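Local coordinates for protein putative acetylornithine deacetylase (Sulfolobus tokodaii, PDB 3VPB) that probably joins the amino group of glutamate to the C-terminal glutamate of the carrier protein LysW, using ATP, in arginine biosynthesis, at residues 175-180 and 238-243. Sequence-based numbering, arbitrary orientation.
Sequences RDIRCI and ILEHPN. With ADP (adenosine-5'-diphosphate), chain L; GLU (glutamic acid), chain M; SO4 (sulfate ion), chain P.
With chi1 at 72°, R175 has CG tucked between its backbone N and carbonyl carbon, and from there the chain runs extended to the carboxylate of E240, itself stretched out beyond CG. The guanidinium meets it side-on: NE donates to OE1 of E240 at 2.8 Å, NH2 to OE2 of E240 at 2.7 Å. Both bonds are nearly straight and use syn lone pairs, and the two planes lie only 9° apart, so the double grip fixes the rotation of both groups. K173 adds a second positive partner at OE2, and a water links E240 to the carbonyl of R175. A methionine in place of R175 would probably leave OE1 without its charged mate and the carboxylate freer to turn. CD1 of I177 packs across the same carboxylate, 3.6 Å from CD of E240. These are neighbouring antiparallel strands of the sheet that carries the nucleotide and metal sites in the ATP-grasp fold; I177 and I238 form a hydrogen-bonded pair, N of I177 to O of I238 and N of I238 to O of I177, each 2.8 Å, and their side chains share one face with Y246. The other face belongs to the ligands. There D176 takes the ribose O3' of ADP on OD1 at 2.6 Å, an oxygen also paired with R192, while CD1 of L239 sits 3.7 Å from C6 of the adenine. Further along, R178, bent at chi2 and chi3, reaches O4 of the sulfate with NH2, and its NH1 forms a salt bridge with E56 of the LysW chain, beside the bound glutamate.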
ATOM      1  N   ARG B 175     -14.409  22.991 -20.167  1.00 16.16           N
ATOM      2  CA  ARG B 175     -13.811  23.697 -19.026  1.00 17.69           C
ATOM      3  C   ARG B 175     -14.591  23.366 -17.769  1.00 16.84           C
ATOM      4  O   ARG B 175     -15.688  22.837 -17.836  1.00 18.11           O
ATOM      5  CB  ARG B 175     -13.885  25.216 -19.232  1.00 17.55           C
ATOM      6  CG  ARG B 175     -15.334  25.694 -19.072  1.00 18.42           C
ATOM      7  CD  ARG B 175     -15.579  27.018 -19.649  1.00 20.81           C
ATOM      8  NE  ARG B 175     -16.903  27.537 -19.252  1.00 22.35           N
ATOM      9  CZ  ARG B 175     -17.303  28.768 -19.530  1.00 24.38           C
ATOM     10  NH1 ARG B 175     -16.463  29.570 -20.172  1.00 25.77           N
ATOM     11  NH2 ARG B 175     -18.513  29.213 -19.163  1.00 23.23           N
ATOM     12  N   ASP B 176     -14.024  23.698 -16.616  1.00 17.31           N
ATOM     13  CA  ASP B 176     -14.856  23.859 -15.443  1.00 17.35           C
ATOM     14  C   ASP B 176     -14.610  25.236 -14.828  1.00 17.21           C
ATOM     15  O   ASP B 176     -13.796  26.012 -15.343  1.00 18.14           O
ATOM     16  CB  ASP B 176     -14.746  22.671 -14.474  1.00 17.61           C
ATOM     17  CG  ASP B 176     -13.442  22.633 -13.701  1.00 19.40           C
ATOM     18  OD1 ASP B 176     -13.354  21.759 -12.812  1.00 19.55           O
ATOM     19  OD2 ASP B 176     -12.531  23.478 -13.951  1.00 21.90           O
ATOM     20  N   ILE B 177     -15.360  25.575 -13.791  1.00 16.03           N
ATOM     21  CA  ILE B 177     -15.221  26.876 -13.182  1.00 15.08           C
ATOM     22  C   ILE B 177     -14.618  26.714 -11.790  1.00 15.16           C
ATOM     23  O   ILE B 177     -15.017  25.841 -11.033  1.00 15.51           O
ATOM     24  CB  ILE B 177     -16.567  27.583 -13.131  1.00 15.30           C
ATOM     25  CG1 ILE B 177     -17.081  27.819 -14.570  1.00 16.94           C
ATOM     26  CG2 ILE B 177     -16.465  28.915 -12.379  1.00 16.55           C
ATOM     27  CD1 ILE B 177     -18.591  28.241 -14.604  1.00 20.10           C
ATOM     28  N   ARG B 178     -13.616  27.530 -11.497  1.00 14.85           N
ATOM     29  CA  ARG B 178     -12.983  27.547 -10.193  1.00 15.43           C
ATOM     30  C   ARG B 178     -13.226  28.936  -9.584  1.00 15.72           C
ATOM     31  O   ARG B 178     -12.899  29.945 -10.203  1.00 15.75           O
ATOM     32  CB  ARG B 178     -11.492  27.238 -10.380  1.00 16.19           C
ATOM     33  CG  ARG B 178     -10.578  27.655  -9.227  1.00 17.13           C
ATOM     34  CD  ARG B 178     -11.038  27.092  -7.888  1.00 21.03           C
ATOM     35  NE  ARG B 178     -10.876  25.652  -7.746  1.00 24.15           N
ATOM     36  CZ  ARG B 178      -9.724  25.053  -7.415  1.00 23.60           C
ATOM     37  NH1 ARG B 178      -8.618  25.765  -7.209  1.00 19.84           N
ATOM     38  NH2 ARG B 178      -9.674  23.730  -7.289  1.00 20.39           N
ATOM     39  N   CYS B 179     -13.817  28.967  -8.395  1.00 15.92           N
ATOM     40  CA  CYS B 179     -13.985  30.199  -7.610  1.00 16.73           C
ATOM     41  C   CYS B 179     -13.233  30.085  -6.285  1.00 17.31           C
ATOM     42  O   CYS B 179     -12.895  28.964  -5.838  1.00 16.86           O
ATOM     43  CB  CYS B 179     -15.469  30.435  -7.343  1.00 17.57           C
ATOM     44  SG  CYS B 179     -16.433  30.412  -8.887  1.00 24.20           S
ATOM     45  N   ILE B 180     -12.993  31.234  -5.656  1.00 16.43           N
ATOM     46  CA  ILE B 180     -12.374  31.299  -4.345  1.00 16.05           C
ATOM     47  C   ILE B 180     -13.256  32.215  -3.501  1.00 16.41           C
ATOM     48  O   ILE B 180     -13.765  33.224  -3.999  1.00 16.64           O
ATOM     49  CB  ILE B 180     -10.948  31.868  -4.404  1.00 15.45           C
ATOM     50  CG1 ILE B 180     -10.012  30.843  -5.072  1.00 16.06           C
ATOM     51  CG2 ILE B 180     -10.426  32.197  -2.962  1.00 17.18           C
ATOM     52  CD1 ILE B 180      -8.522  31.211  -5.122  1.00 18.61           C
ATOM     53  N   ILE B 238     -16.980  24.182  -9.989  1.00 16.26           N
ATOM     54  CA  ILE B 238     -18.333  24.101 -10.546  1.00 16.35           C
ATOM     55  C   ILE B 238     -18.332  23.588 -11.995  1.00 16.41           C
ATOM     56  O   ILE B 238     -17.453  23.923 -12.789  1.00 16.61           O
ATOM     57  CB  ILE B 238     -19.042  25.476 -10.421  1.00 16.41           C
ATOM     58  CG1 ILE B 238     -19.419  25.695  -8.952  1.00 19.10           C
ATOM     59  CG2 ILE B 238     -20.290  25.561 -11.350  1.00 16.24           C
ATOM     60  CD1 ILE B 238     -19.775  27.126  -8.607  1.00 24.11           C
ATOM     61  N   LEU B 239     -19.296  22.711 -12.293  1.00 15.85           N
ATOM     62  CA  LEU B 239     -19.501  22.168 -13.624  1.00 16.71           C
ATOM     63  C   LEU B 239     -20.766  22.770 -14.211  1.00 16.74           C
ATOM     64  O   LEU B 239     -21.691  23.165 -13.474  1.00 17.20           O
ATOM     65  CB  LEU B 239     -19.646  20.644 -13.587  1.00 16.87           C
ATOM     66  CG  LEU B 239     -18.415  19.892 -13.072  1.00 17.88           C
ATOM     67  CD1 LEU B 239     -18.804  18.479 -12.642  1.00 16.98           C
ATOM     68  CD2 LEU B 239     -17.356  19.913 -14.165  1.00 17.56           C
ATOM     69  N   GLU B 240     -20.819  22.833 -15.539  1.00 16.61           N
ATOM     70  CA  GLU B 240     -21.974  23.459 -16.219  1.00 17.02           C
ATOM     71  C   GLU B 240     -22.742  22.382 -16.965  1.00 17.22           C
ATOM     72  O   GLU B 240     -22.187  21.738 -17.885  1.00 17.23           O
ATOM     73  CB  GLU B 240     -21.499  24.542 -17.185  1.00 16.70           C
ATOM     74  CG  GLU B 240     -20.759  25.680 -16.475  1.00 18.03           C
ATOM     75  CD  GLU B 240     -19.868  26.470 -17.412  1.00 19.68           C
ATOM     76  OE1 GLU B 240     -18.770  25.986 -17.773  1.00 21.86           O
ATOM     77  OE2 GLU B 240     -20.254  27.598 -17.777  1.00 20.60           O
ATOM     78  N   HIS B 241     -23.969  22.138 -16.511  1.00 17.26           N
ATOM     79  CA  HIS B 241     -24.826  21.092 -17.065  1.00 18.16           C
ATOM     80  C   HIS B 241     -25.718  21.715 -18.132  1.00 19.11           C
ATOM     81  O   HIS B 241     -26.312  22.771 -17.886  1.00 19.16           O
ATOM     82  CB  HIS B 241     -25.695  20.466 -15.963  1.00 18.33           C
ATOM     83  CG  HIS B 241     -26.384  19.206 -16.383  1.00 18.88           C
ATOM     84  ND1 HIS B 241     -27.534  19.201 -17.147  1.00 20.05           N
ATOM     85  CD2 HIS B 241     -26.077  17.906 -16.159  1.00 20.11           C
ATOM     86  CE1 HIS B 241     -27.917  17.957 -17.355  1.00 20.87           C
ATOM     87  NE2 HIS B 241     -27.043  17.151 -16.779  1.00 22.21           N
ATOM     88  N   PRO B 242     -25.821  21.063 -19.305  1.00 20.07           N
ATOM     89  CA  PRO B 242     -26.595  21.584 -20.439  1.00 21.36           C
ATOM     90  C   PRO B 242     -28.063  21.920 -20.108  1.00 22.43           C
ATOM     91  O   PRO B 242     -28.625  22.807 -20.746  1.00 22.53           O
ATOM     92  CB  PRO B 242     -26.596  20.423 -21.437  1.00 21.39           C
ATOM     93  CG  PRO B 242     -25.502  19.539 -21.070  1.00 21.44           C
ATOM     94  CD  PRO B 242     -25.137  19.792 -19.632  1.00 20.38           C
ATOM     95  N   ASN B 243     -28.676  21.210 -19.156  1.00 22.81           N
ATOM     96  CA  ASN B 243     -30.063  21.500 -18.751  1.00 24.36           C
ATOM     97  C   ASN B 243     -30.150  22.188 -17.394  1.00 23.70           C
ATOM     98  O   ASN B 243     -30.945  23.116 -17.207  1.00 23.93           O
ATOM     99  CB  ASN B 243     -30.933  20.221 -18.744  1.00 25.12           C
ATOM    100  CG  ASN B 243     -30.840  19.434 -20.041  1.00 30.04           C
ATOM    101  OD1 ASN B 243     -30.613  18.213 -20.032  1.00 34.79           O
ATOM    102  ND2 ASN B 243     -31.018  20.122 -21.168  1.00 32.66           N
TER
HETATM  103  PB  ADP L 500     -10.044  16.797  -7.742  1.00 15.62           P
HETATM  104  O1B ADP L 500     -10.244  17.048  -6.294  1.00 17.75           O
HETATM  105  O2B ADP L 500      -9.784  18.023  -8.601  1.00 18.00           O
HETATM  106  O3B ADP L 500      -9.112  15.671  -8.084  1.00 15.24           O
HETATM  107  PA  ADP L 500     -12.588  16.845  -9.146  1.00 17.66           P
HETATM  108  O1A ADP L 500     -13.866  16.114  -8.746  1.00 17.86           O
HETATM  109  O2A ADP L 500     -12.469  18.353  -9.137  1.00 16.09           O
HETATM  110  O3A ADP L 500     -11.449  16.174  -8.231  1.00 18.44           O
HETATM  111  O5' ADP L 500     -12.235  16.311 -10.620  1.00 17.37           O
HETATM  112  C5' ADP L 500     -11.123  16.774 -11.385  1.00 15.60           C
HETATM  113  C4' ADP L 500     -11.577  17.124 -12.789  1.00 14.35           C
HETATM  114  O4' ADP L 500     -12.266  16.000 -13.346  1.00 16.02           O
HETATM  115  C3' ADP L 500     -12.601  18.263 -12.762  1.00 16.64           C
HETATM  116  O3' ADP L 500     -11.953  19.537 -12.865  1.00 17.50           O
HETATM  117  C2' ADP L 500     -13.446  17.978 -13.980  1.00 17.85           C
HETATM  118  O2' ADP L 500     -12.800  18.467 -15.164  1.00 19.01           O
HETATM  119  C1' ADP L 500     -13.426  16.473 -14.041  1.00 15.54           C
HETATM  120  N9  ADP L 500     -14.621  15.910 -13.385  1.00 13.90           N
HETATM  121  C8  ADP L 500     -14.720  15.402 -12.129  1.00 12.45           C
HETATM  122  N7  ADP L 500     -15.965  14.942 -11.941  1.00 13.28           N
HETATM  123  C5  ADP L 500     -16.661  15.150 -13.077  1.00 12.49           C
HETATM  124  C6  ADP L 500     -18.036  14.925 -13.538  1.00 11.34           C
HETATM  125  N6  ADP L 500     -18.925  14.326 -12.724  1.00 13.62           N
HETATM  126  N1  ADP L 500     -18.351  15.254 -14.826  1.00 14.72           N
HETATM  127  C2  ADP L 500     -17.473  15.828 -15.657  1.00 12.00           C
HETATM  128  N3  ADP L 500     -16.199  16.093 -15.271  1.00 14.50           N
HETATM  129  C4  ADP L 500     -15.773  15.782 -14.017  1.00 12.76           C
HETATM  130  N   GLU M 501      -5.434  22.654  -7.676  1.00 19.83           N
HETATM  131  CA  GLU M 501      -5.988  23.557  -8.721  1.00 19.65           C
HETATM  132  C   GLU M 501      -5.818  22.916 -10.082  1.00 19.61           C
HETATM  133  O   GLU M 501      -6.645  23.197 -10.970  1.00 19.16           O
HETATM  134  CB  GLU M 501      -5.279  24.922  -8.698  1.00 20.02           C
HETATM  135  CG  GLU M 501      -5.943  25.970  -9.573  1.00 20.59           C
HETATM  136  CD  GLU M 501      -5.236  27.325  -9.537  1.00 21.55           C
HETATM  137  OE1 GLU M 501      -3.980  27.355  -9.499  1.00 20.23           O
HETATM  138  OE2 GLU M 501      -5.965  28.356  -9.562  1.00 21.35           O
HETATM  139  OXT GLU M 501      -4.861  22.147 -10.326  1.00 20.14           O
HETATM  140  S   SO4 P 504      -8.215  20.562  -7.189  1.00 19.72           S
HETATM  141  O1  SO4 P 504      -8.394  19.478  -6.216  1.00 20.98           O
HETATM  142  O2  SO4 P 504      -7.019  20.287  -7.963  1.00 19.84           O
HETATM  143  O3  SO4 P 504      -9.380  20.777  -8.078  1.00 18.12           O
HETATM  144  O4  SO4 P 504      -7.933  21.795  -6.457  1.00 17.67           O
HETATM  145  O   HOH W   1     -18.229  23.379 -17.419  1.00 25.49           O